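Local coordinates for MarR family transcriptional regulator (Staphylococcus epidermidis, PDB 5HLI), which probably binds DNA as a dimeric MarR-type transcriptional regulator that senses oxidation, captured here in its disulfide form, at residues A[106-109]-A[110-113]; A[130-133]-A[134-138]; A[48-51]-A[52-56]; A[23-26]-A[27-30]. The protein carries 1 engineered substitution. All coordinates share one frame; numbering follows the deposited sequence.

The four contacts are local helix or helix-end turns, ordered along the chain as contact 4 (23-30), contact 3 (48-56), contact 1 (106-113) and contact 2 (130-138). Contacts 1 and 3 touch, with centres about 13 Å apart, where helix 103-117 packs on helix 41-52 through Gln-109, Val-112 and Trp-51. Contact 3 runs on into strand 56-57 of the three-stranded sheet, so this pair belongs to the winged-helix side. Contacts 2 and 4 also touch, with centres about 16 Å apart, where Phe-136 of helix 126-147 meets Ser-23 of helix 2-36. This pair has the larger share of the dimer interface; contacts 1 and 3 each reach the second subunit through one residue.

Contact 1: A[106-109]-A[110-113]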
loop_
_atom_site.group_PDB
_atom_site.type_symbol
_atom_site.label_atom_id
_atom_site.label_comp_id
_atom_site.label_asym_id
_atom_site.label_seq_id
_atom_site.Cartn_x
_atom_site.Cartn_y
_atom_site.Cartn_z
ATOM N N GLN A 106 -5.014 13.862 -23.901
ATOM C CA GLN A 106 -4.329 12.854 -24.701
ATOM C C GLN A 106 -2.815 13.008 -24.602
ATOM O O GLN A 106 -2.089 12.022 -24.413
ATOM C CB GLN A 106 -4.795 12.950 -26.155
ATOM C CG GLN A 106 -4.381 11.765 -27.015
ATOM C CD GLN A 106 -5.260 10.553 -26.790
ATOM O OE1 GLN A 106 -6.415 10.530 -27.206
ATOM N NE2 GLN A 106 -4.719 9.543 -26.128
ATOM N N GLN A 107 -2.319 14.242 -24.722
ATOM C CA GLN A 107 -0.879 14.475 -24.663
ATOM C C GLN A 107 -0.307 14.153 -23.289
ATOM O O GLN A 107 0.860 13.760 -23.181
ATOM C CB GLN A 107 -0.562 15.924 -25.036
ATOM C CG GLN A 107 -0.896 16.286 -26.474
ATOM C CD GLN A 107 -1.181 17.767 -26.657
ATOM O OE1 GLN A 107 -0.996 18.567 -25.738
ATOM N NE2 GLN A 107 -1.631 18.139 -27.851
ATOM N N GLN A 108 -1.102 14.313 -22.231
ATOM C CA GLN A 108 -0.596 14.078 -20.884
ATOM C C GLN A 108 -0.352 12.606 -20.583
ATOM O O GLN A 108 0.288 12.308 -19.570
ATOM C CB GLN A 108 -1.561 14.661 -19.849
ATOM C CG GLN A 108 -1.560 16.183 -19.757
ATOM C CD GLN A 108 -0.377 16.731 -18.979
ATOM O OE1 GLN A 108 0.776 16.508 -19.340
ATOM N NE2 GLN A 108 -0.662 17.454 -17.902
ATOM N N GLN A 109 -0.839 11.687 -21.424
ATOM C CA GLN A 109 -0.630 10.265 -21.163
ATOM C C GLN A 109 0.853 9.938 -21.050
ATOM O O GLN A 109 1.287 9.296 -20.087
ATOM C CB GLN A 109 -1.276 9.411 -22.256
ATOM C CG GLN A 109 -1.033 7.915 -22.052
ATOM C CD GLN A 109 -1.705 7.044 -23.097
ATOM O OE1 GLN A 109 -2.344 7.541 -24.024
ATOM N NE2 GLN A 109 -1.561 5.732 -22.948
ATOM N N GLU A 110 1.650 10.381 -22.023
ATOM C CA GLU A 110 3.070 10.052 -22.007
ATOM C C GLU A 110 3.812 10.810 -20.913
ATOM O O GLU A 110 4.829 10.321 -20.408
ATOM C CB GLU A 110 3.692 10.331 -23.377
ATOM C CG GLU A 110 3.695 11.789 -23.790
ATOM C CD GLU A 110 4.199 11.986 -25.209
ATOM O OE1 GLU A 110 3.374 11.933 -26.147
ATOM O OE2 GLU A 110 5.420 12.180 -25.388
ATOM N N ALA A 111 3.324 11.993 -20.529
ATOM C CA ALA A 111 3.953 12.727 -19.435
ATOM C C ALA A 111 3.727 12.024 -18.101
ATOM O O ALA A 111 4.652 11.912 -17.289
ATOM C CB ALA A 111 3.424 14.158 -19.385
ATOM N N VAL A 112 2.501 11.557 -17.851
ATOM C CA VAL A 112 2.236 10.771 -16.647
ATOM C C VAL A 112 3.007 9.458 -16.706
ATOM O O VAL A 112 3.650 9.046 -15.734
ATOM C CB VAL A 112 0.724 10.525 -16.485
ATOM C CG1 VAL A 112 0.459 9.611 -15.297
ATOM C CG2 VAL A 112 -0.016 11.844 -16.317
ATOM N N PHE A 113 2.949 8.791 -17.860
ATOM C CA PHE A 113 3.658 7.533 -18.066
ATOM C C PHE A 113 5.136 7.664 -17.719
ATOM O O PHE A 113 5.689 6.842 -16.980
ATOM C CB PHE A 113 3.470 7.096 -19.520
ATOM C CG PHE A 113 3.955 5.711 -19.817
ATOM C CD1 PHE A 113 3.223 4.607 -19.417
ATOM C CD2 PHE A 113 5.123 5.513 -20.533
ATOM C CE1 PHE A 113 3.662 3.329 -19.702
ATOM C CE2 PHE A 113 5.566 4.240 -20.823
ATOM C CZ PHE A 113 4.833 3.147 -20.408
HETATM O O HOH W 1 0.498 11.321 -24.814
#
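Glu-110 holds CG between its backbone N and carbonyl carbon (chi1 65°), and this turns CG back onto the backbone O of Gln-107, 3.5 Å from it. The chain then runs out extended and brings the carboxylate to a water. Gln-108 instead bends at chi2 (-78°). Its amide oxygen OE1 swings forward to lie 3.5 Å from the CB methyl of Ala-111, which is a plain packing contact.

The water is inserted into the helix. Glu-110 N and Gln-106 O are 4.7 Å apart, too far for the usual backbone bond. The water bridges them, accepting from Glu-110 N at 3.2 Å and standing 2.7 Å from Gln-106 O as a possible donor. Glu-110 OE1 is a further acceptor for it. The water has more acceptors in reach than protons, so it cannot serve all of them at once. The next step is wide too, with Ala-111 N 4.0 Å from Gln-107 O. From Val-112 on, the regular backbone bonds resume. Val-112 N bonds to Gln-108 O at 2.9 Å, almost straight, and Phe-113 N bonds to Gln-109 O at 2.8 Å.

Val-112 is buried against Phe-37, Tyr-44 and Trp-51. The O of Phe-113 accepts a hydrogen bond from Asn-13 of the second subunit. The arrangement is a water-inserted helical turn, set in helix 103-117, which follows the wing strands of a MarR-type winged-helix fold.

Contact 2: A[130-133]-A[134-138]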
loop_
_atom_site.group_PDB
_atom_site.type_symbol
_atom_site.label_atom_id
_atom_site.label_comp_id
_atom_site.label_asym_id
_atom_site.label_seq_id
_atom_site.Cartn_x
_atom_site.Cartn_y
_atom_site.Cartn_z
ATOM N N ASP A 130 11.864 -9.658 -12.297
ATOM C CA ASP A 130 10.889 -10.736 -12.424
ATOM C C ASP A 130 10.498 -11.308 -11.069
ATOM O O ASP A 130 9.344 -11.707 -10.876
ATOM C CB ASP A 130 11.443 -11.841 -13.322
ATOM C CG ASP A 130 11.570 -11.406 -14.767
ATOM O OD1 ASP A 130 11.071 -10.313 -15.108
ATOM O OD2 ASP A 130 12.173 -12.158 -15.563
ATOM N N GLU A 131 11.435 -11.354 -10.120
ATOM C CA GLU A 131 11.112 -11.882 -8.797
ATOM C C GLU A 131 10.244 -10.903 -8.012
ATOM O O GLU A 131 9.262 -11.303 -7.374
ATOM C CB GLU A 131 12.395 -12.211 -8.031
ATOM C CG GLU A 131 12.256 -12.151 -6.510
ATOM C CD GLU A 131 13.355 -12.908 -5.789
ATOM O OE1 GLU A 131 13.019 -13.730 -4.913
ATOM O OE2 GLU A 131 14.537 -12.669 -6.102
ATOM N N THR A 132 10.600 -9.618 -8.037
ATOM C CA THR A 132 9.782 -8.609 -7.372
ATOM C C THR A 132 8.405 -8.521 -8.015
ATOM O O THR A 132 7.383 -8.474 -7.321
ATOM C CB THR A 132 10.481 -7.249 -7.413
ATOM O OG1 THR A 132 11.810 -7.376 -6.893
ATOM C CG2 THR A 132 9.711 -6.229 -6.588
ATOM N N LYS A 133 8.362 -8.493 -9.350
ATOM C CA LYS A 133 7.086 -8.543 -10.056
ATOM C C LYS A 133 6.288 -9.782 -9.667
ATOM O O LYS A 133 5.076 -9.702 -9.442
ATOM C CB LYS A 133 7.323 -8.516 -11.566
ATOM C CG LYS A 133 6.066 -8.675 -12.404
ATOM C CD LYS A 133 6.410 -9.171 -13.801
ATOM C CE LYS A 133 5.178 -9.253 -14.688
ATOM N NZ LYS A 133 4.592 -7.908 -14.927
ATOM N N TYR A 134 6.955 -10.936 -9.573
ATOM C CA TYR A 134 6.254 -12.182 -9.271
ATOM C C TYR A 134 5.653 -12.161 -7.871
ATOM O O TYR A 134 4.534 -12.646 -7.665
ATOM C CB TYR A 134 7.209 -13.367 -9.426
ATOM C CG TYR A 134 6.633 -14.698 -8.995
ATOM C CD1 TYR A 134 5.509 -15.228 -9.620
ATOM C CD2 TYR A 134 7.218 -15.428 -7.967
ATOM C CE1 TYR A 134 4.983 -16.441 -9.231
ATOM C CE2 TYR A 134 6.699 -16.642 -7.568
ATOM C CZ TYR A 134 5.582 -17.144 -8.204
ATOM O OH TYR A 134 5.060 -18.354 -7.813
ATOM N N VAL A 135 6.375 -11.605 -6.897
ATOM C CA VAL A 135 5.863 -11.556 -5.529
ATOM C C VAL A 135 4.628 -10.665 -5.452
ATOM O O VAL A 135 3.620 -11.022 -4.832
ATOM C CB VAL A 135 6.962 -11.085 -4.560
ATOM C CG1 VAL A 135 6.373 -10.803 -3.188
ATOM C CG2 VAL A 135 8.060 -12.132 -4.460
ATOM N N PHE A 136 4.686 -9.493 -6.090
ATOM C CA PHE A 136 3.558 -8.570 -6.020
ATOM C C PHE A 136 2.382 -9.043 -6.863
ATOM O O PHE A 136 1.232 -8.710 -6.555
ATOM C CB PHE A 136 3.999 -7.167 -6.442
ATOM C CG PHE A 136 4.734 -6.419 -5.366
ATOM C CD1 PHE A 136 4.082 -6.040 -4.204
ATOM C CD2 PHE A 136 6.073 -6.101 -5.511
ATOM C CE1 PHE A 136 4.751 -5.357 -3.207
ATOM C CE2 PHE A 136 6.747 -5.414 -4.518
ATOM C CZ PHE A 136 6.084 -5.042 -3.364
ATOM N N GLU A 137 2.640 -9.815 -7.924
ATOM C CA GLU A 137 1.540 -10.391 -8.691
ATOM C C GLU A 137 0.775 -11.419 -7.867
ATOM O O GLU A 137 -0.460 -11.473 -7.922
ATOM C CB GLU A 137 2.061 -11.032 -9.979
ATOM C CG GLU A 137 2.438 -10.054 -11.078
ATOM C CD GLU A 137 2.777 -10.756 -12.380
ATOM O OE1 GLU A 137 1.909 -10.803 -13.278
ATOM O OE2 GLU A 137 3.906 -11.276 -12.502
ATOM N N GLU A 138 1.488 -12.243 -7.099
ATOM C CA GLU A 138 0.819 -13.253 -6.288
ATOM C C GLU A 138 0.152 -12.648 -5.061
ATOM O O GLU A 138 -0.883 -13.154 -4.614
ATOM C CB GLU A 138 1.811 -14.339 -5.871
ATOM C CG GLU A 138 2.439 -15.071 -7.046
ATOM C CD GLU A 138 1.475 -16.036 -7.710
ATOM O OE1 GLU A 138 1.475 -16.115 -8.956
ATOM O OE2 GLU A 138 0.717 -16.715 -6.985
#
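Four successive backbone bonds join residues 130-133 to residues 134-137 in regular alpha-helical fashion, but the first, from Tyr-134 N to Asp-130 O at 2.8 Å, is the most bent, its donor standing above the carbonyl plane.

Two pairs of side chains, each joining residues one turn apart, carry the contact. Thr-132 and Phe-136 run side by side and point the same way. The methyl CG2 of Thr-132 meets the ring of Phe-136 at its edge, in the ring plane, 3.7 Å from CE2. This follows from the threonine rotamer (chi1 -53°), which sets CG2 opposite the backbone N. The same rotamer leaves OG1 beside that N, where it bonds to the backbone O of Glu-128. Beyond Thr-132, Phe-136 packs on Val-22 and Ser-23 of helix 2-36 and on Ser-18 of the second subunit.

Lys-133 and Glu-137 meet differently. The glutamate OE2 lies against the aliphatic part of the lysine, 3.2 Å from CE and 3.4 Å from CG. The lysine chain is extended until chi4 (65°), which turns NZ aside. NZ is therefore 4.2 Å from Glu-137 OE2, beyond a salt bridge. It makes a hydrogen bond to Gln-14 OE1 of the second subunit instead.

The opposite charges probably still attract each other across this gap. The hydrogen bond of NZ, however, goes to the second subunit, while the Glu-137 carboxylate crosses the lysine's methylene chain.

Contact 3: A[48-51]-A[52-56]; sequences LTLW and EENPQ
Gln-56 reaches back from the start of strand 56-57 to the last turn of helix 41-52. Its CB brushes CD2 of Leu-50 at 4.2 Å. CG continues the extended chain, and CD comes within 3.8 Å of Thr-49 OG1. At the tip, NE2 makes two bonds, both in the amide plane. One goes to Thr-49 OG1 at 2.9 Å and is practically straight (179°). The other goes to the backbone O of Glu-53, also at 2.9 Å. The second tip atom, OE1, accepts from Ser-60 OG and pairs weakly with His-64 ND1. The amide is thus gripped from both ends, which fixes its rotation in a buried place.

Backbone bonds lie just beside it. Glu-53 N bonds to Thr-49 O at 2.8 Å, whereas the bonds of Glu-52 N to Leu-48 O and Thr-49 O are weak. Asn-54 CB then packs on Leu-50 O at 3.1 Å, and a cis peptide precedes Pro-55.

Asn-54 OD1 accepts from Leu-101 N, and the backbone of Gln-56 pairs with Ile-99. A helix that turns into a short strand paired with the wing is typical of the MarR winged-helix fold.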
loop_
_atom_site.group_PDB
_atom_site.type_symbol
_atom_site.label_atom_id
_atom_site.label_comp_id
_atom_site.label_asym_id
_atom_site.label_seq_id
_atom_site.Cartn_x
_atom_site.Cartn_y
_atom_site.Cartn_z
ATOM N N LEU A 48 -6.826 6.289 -16.862
ATOM C CA LEU A 48 -6.215 5.050 -17.332
ATOM C C LEU A 48 -7.144 4.285 -18.270
ATOM O O LEU A 48 -6.692 3.727 -19.277
ATOM C CB LEU A 48 -5.807 4.181 -16.141
ATOM C CG LEU A 48 -4.535 4.637 -15.421
ATOM C CD1 LEU A 48 -4.320 3.855 -14.133
ATOM C CD2 LEU A 48 -3.327 4.501 -16.344
ATOM N N THR A 49 -8.445 4.247 -17.970
ATOM C CA THR A 49 -9.354 3.552 -18.878
ATOM C C THR A 49 -9.591 4.368 -20.145
ATOM O O THR A 49 -9.733 3.801 -21.235
ATOM C CB THR A 49 -10.677 3.207 -18.181
ATOM O OG1 THR A 49 -11.484 2.418 -19.064
ATOM C CG2 THR A 49 -11.461 4.452 -17.789
ATOM N N LEU A 50 -9.610 5.699 -20.033
ATOM C CA LEU A 50 -9.755 6.531 -21.224
ATOM C C LEU A 50 -8.551 6.384 -22.145
ATOM O O LEU A 50 -8.693 6.409 -23.371
ATOM C CB LEU A 50 -9.956 7.993 -20.830
ATOM C CG LEU A 50 -11.323 8.353 -20.246
ATOM C CD1 LEU A 50 -11.318 9.776 -19.725
ATOM C CD2 LEU A 50 -12.408 8.178 -21.294
ATOM N N TRP A 51 -7.356 6.227 -21.572
ATOM C CA TRP A 51 -6.167 6.019 -22.388
ATOM C C TRP A 51 -6.160 4.650 -23.056
ATOM O O TRP A 51 -5.385 4.438 -23.995
ATOM C CB TRP A 51 -4.910 6.210 -21.535
ATOM C CG TRP A 51 -4.650 7.648 -21.189
ATOM C CD1 TRP A 51 -4.971 8.742 -21.942
ATOM C CD2 TRP A 51 -4.030 8.150 -19.999
ATOM N NE1 TRP A 51 -4.583 9.891 -21.299
ATOM C CE2 TRP A 51 -4.004 9.556 -20.103
ATOM C CE3 TRP A 51 -3.492 7.549 -18.857
ATOM C CZ2 TRP A 51 -3.463 10.369 -19.108
ATOM C CZ3 TRP A 51 -2.955 8.359 -17.869
ATOM C CH2 TRP A 51 -2.944 9.754 -18.003
ATOM N N GLU A 52 -7.000 3.722 -22.597
ATOM C CA GLU A 52 -7.187 2.440 -23.266
ATOM C C GLU A 52 -8.308 2.490 -24.296
ATOM O O GLU A 52 -8.172 1.921 -25.385
ATOM C CB GLU A 52 -7.480 1.339 -22.243
ATOM C CG GLU A 52 -6.336 1.067 -21.281
ATOM C CD GLU A 52 -5.105 0.525 -21.985
ATOM O OE1 GLU A 52 -5.188 -0.580 -22.562
ATOM O OE2 GLU A 52 -4.057 1.207 -21.963
ATOM N N GLU A 53 -9.413 3.159 -23.971
ATOM C CA GLU A 53 -10.565 3.254 -24.862
ATOM C C GLU A 53 -11.158 4.649 -24.741
ATOM O O GLU A 53 -11.618 5.039 -23.664
ATOM C CB GLU A 53 -11.615 2.188 -24.527
ATOM C CG GLU A 53 -12.871 2.270 -25.376
ATOM C CD GLU A 53 -13.947 1.302 -24.926
ATOM O OE1 GLU A 53 -13.689 0.511 -23.994
ATOM O OE2 GLU A 53 -15.055 1.336 -25.500
ATOM N N ASN A 54 -11.148 5.391 -25.843
ATOM C CA ASN A 54 -11.602 6.779 -25.860
ATOM C C ASN A 54 -12.272 7.079 -27.196
ATOM O O ASN A 54 -11.704 6.785 -28.245
ATOM C CB ASN A 54 -10.422 7.726 -25.621
ATOM C CG ASN A 54 -10.760 9.177 -25.909
ATOM O OD1 ASN A 54 -11.523 9.810 -25.178
ATOM N ND2 ASN A 54 -10.179 9.716 -26.976
ATOM N N PRO A 55 -13.486 7.657 -27.170
ATOM C CA PRO A 55 -14.256 8.065 -25.989
ATOM C C PRO A 55 -14.937 6.905 -25.262
ATOM O O PRO A 55 -14.879 5.764 -25.717
ATOM C CB PRO A 55 -15.309 9.002 -26.581
ATOM C CG PRO A 55 -15.566 8.425 -27.931
ATOM C CD PRO A 55 -14.214 7.954 -28.418
ATOM N N GLN A 56 -15.568 7.217 -24.131
ATOM C CA GLN A 56 -16.371 6.271 -23.374
ATOM C C GLN A 56 -17.564 7.000 -22.784
ATOM O O GLN A 56 -17.477 8.179 -22.432
ATOM C CB GLN A 56 -15.588 5.615 -22.228
ATOM C CG GLN A 56 -14.603 4.550 -22.639
ATOM C CD GLN A 56 -14.046 3.817 -21.442
ATOM O OE1 GLN A 56 -14.799 3.318 -20.606
ATOM N NE2 GLN A 56 -12.724 3.758 -21.343
HETATM O O HOH W 2 -3.861 3.112 -19.675
#

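Contact 4: A[23-26]-A[27-30]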
loop_
_atom_site.group_PDB
_atom_site.type_symbol
_atom_site.label_atom_id
_atom_site.label_comp_id
_atom_site.label_asym_id
_atom_site.label_seq_id
_atom_site.Cartn_x
_atom_site.Cartn_y
_atom_site.Cartn_z
ATOM N N SER A 23 5.537 -1.550 -0.514
ATOM C CA SER A 23 4.373 -1.130 -1.287
ATOM C C SER A 23 3.871 0.234 -0.834
ATOM O O SER A 23 3.374 1.014 -1.653
ATOM C CB SER A 23 3.256 -2.172 -1.183
ATOM O OG SER A 23 2.609 -2.109 0.078
ATOM N N ARG A 24 4.001 0.545 0.461
ATOM C CA ARG A 24 3.625 1.871 0.939
ATOM C C ARG A 24 4.559 2.950 0.401
ATOM O O ARG A 24 4.139 4.098 0.227
ATOM C CB ARG A 24 3.602 1.901 2.468
ATOM C CG ARG A 24 2.581 0.958 3.083
ATOM C CD ARG A 24 2.276 1.310 4.532
ATOM N NE ARG A 24 3.431 1.127 5.407
ATOM C CZ ARG A 24 3.397 1.295 6.725
ATOM N NH1 ARG A 24 2.264 1.647 7.321
ATOM N NH2 ARG A 24 4.492 1.108 7.449
ATOM N N LEU A 25 5.820 2.606 0.131
ATOM C CA LEU A 25 6.731 3.578 -0.465
ATOM C C LEU A 25 6.399 3.809 -1.933
ATOM O O LEU A 25 6.479 4.943 -2.423
ATOM C CB LEU A 25 8.177 3.115 -0.301
ATOM C CG LEU A 25 8.677 3.014 1.140
ATOM C CD1 LEU A 25 10.097 2.484 1.172
ATOM C CD2 LEU A 25 8.591 4.368 1.828
ATOM N N PHE A 26 6.035 2.747 -2.655
ATOM C CA PHE A 26 5.521 2.924 -4.010
ATOM C C PHE A 26 4.256 3.773 -4.004
ATOM O O PHE A 26 4.071 4.632 -4.874
ATOM C CB PHE A 26 5.249 1.569 -4.658
ATOM C CG PHE A 26 6.478 0.878 -5.172
ATOM C CD1 PHE A 26 7.182 1.396 -6.247
ATOM C CD2 PHE A 26 6.919 -0.300 -4.594
ATOM C CE1 PHE A 26 8.312 0.759 -6.727
ATOM C CE2 PHE A 26 8.044 -0.945 -5.072
ATOM C CZ PHE A 26 8.742 -0.414 -6.142
ATOM N N ALA A 27 3.374 3.545 -3.027
ATOM C CA ALA A 27 2.144 4.326 -2.937
ATOM C C ALA A 27 2.439 5.801 -2.689
ATOM O O ALA A 27 1.821 6.676 -3.306
ATOM C CB ALA A 27 1.245 3.765 -1.834
ATOM N N GLN A 28 3.379 6.095 -1.786
ATOM C CA GLN A 28 3.748 7.483 -1.530
ATOM C C GLN A 28 4.377 8.128 -2.755
ATOM O O GLN A 28 4.218 9.334 -2.971
ATOM C CB GLN A 28 4.705 7.567 -0.341
ATOM C CG GLN A 28 4.062 7.211 0.998
ATOM C CD GLN A 28 5.089 6.867 2.063
ATOM O OE1 GLN A 28 6.212 7.369 2.043
ATOM N NE2 GLN A 28 4.710 6.005 2.994
ATOM N N PHE A 29 5.099 7.348 -3.563
ATOM C CA PHE A 29 5.636 7.881 -4.809
ATOM C C PHE A 29 4.511 8.234 -5.775
ATOM O O PHE A 29 4.522 9.305 -6.393
ATOM C CB PHE A 29 6.599 6.875 -5.440
ATOM C CG PHE A 29 7.089 7.279 -6.803
ATOM C CD1 PHE A 29 8.192 8.105 -6.940
ATOM C CD2 PHE A 29 6.446 6.833 -7.947
ATOM C CE1 PHE A 29 8.645 8.481 -8.194
ATOM C CE2 PHE A 29 6.892 7.206 -9.201
ATOM C CZ PHE A 29 7.994 8.029 -9.324
ATOM N N TYR A 30 3.533 7.337 -5.921
ATOM C CA TYR A 30 2.389 7.616 -6.784
ATOM C C TYR A 30 1.657 8.873 -6.333
ATOM O O TYR A 30 1.359 9.758 -7.143
ATOM C CB TYR A 30 1.432 6.423 -6.799
ATOM C CG TYR A 30 1.660 5.446 -7.932
ATOM C CD1 TYR A 30 1.137 5.689 -9.197
ATOM C CD2 TYR A 30 2.380 4.275 -7.733
ATOM C CE1 TYR A 30 1.336 4.797 -10.236
ATOM C CE2 TYR A 30 2.585 3.378 -8.767
ATOM C CZ TYR A 30 2.062 3.644 -10.014
ATOM O OH TYR A 30 2.263 2.755 -11.045
#
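Gln-28 lies back along the helix over the preceding turn, and its amide end crosses the tip of Leu-25. The touch is between Gln-28 OE1 and Leu-25 CD2, 3.8 Å apart. On the way the glutamine passes over the backbone O of Arg-24, with CG 3.2 Å from it. NE2 is also near that oxygen but at a poor angle, so no hydrogen bond forms. Arg-24 O is already taken by Gln-28 N at 2.9 Å.

Tyr-30 presents a ring edge to the backbone O of Phe-26, which sits near the ring plane, 3.3 Å from CD2. Phe-29 sets CG opposite its backbone N (chi1 174°), which carries the ring away from the preceding turn, although its CB stays 3.4 Å from Phe-26 O. Ala-27 has its CB 3.5 Å from Ser-23 O.

This part of helix 2-36 is largely buried between the loop beyond helix 103-117 and the second subunit. Phe-26 packs on Leu-120 and Phe-29 on Ser-118 and Cys-119. From helix 2-36 of the second subunit, Tyr-20 stacks on Tyr-30 and Cys-16 packs on Phe-26. Ile-147 of that subunit's helix 126-147 packs on Gln-28, so the segment lies against both helices.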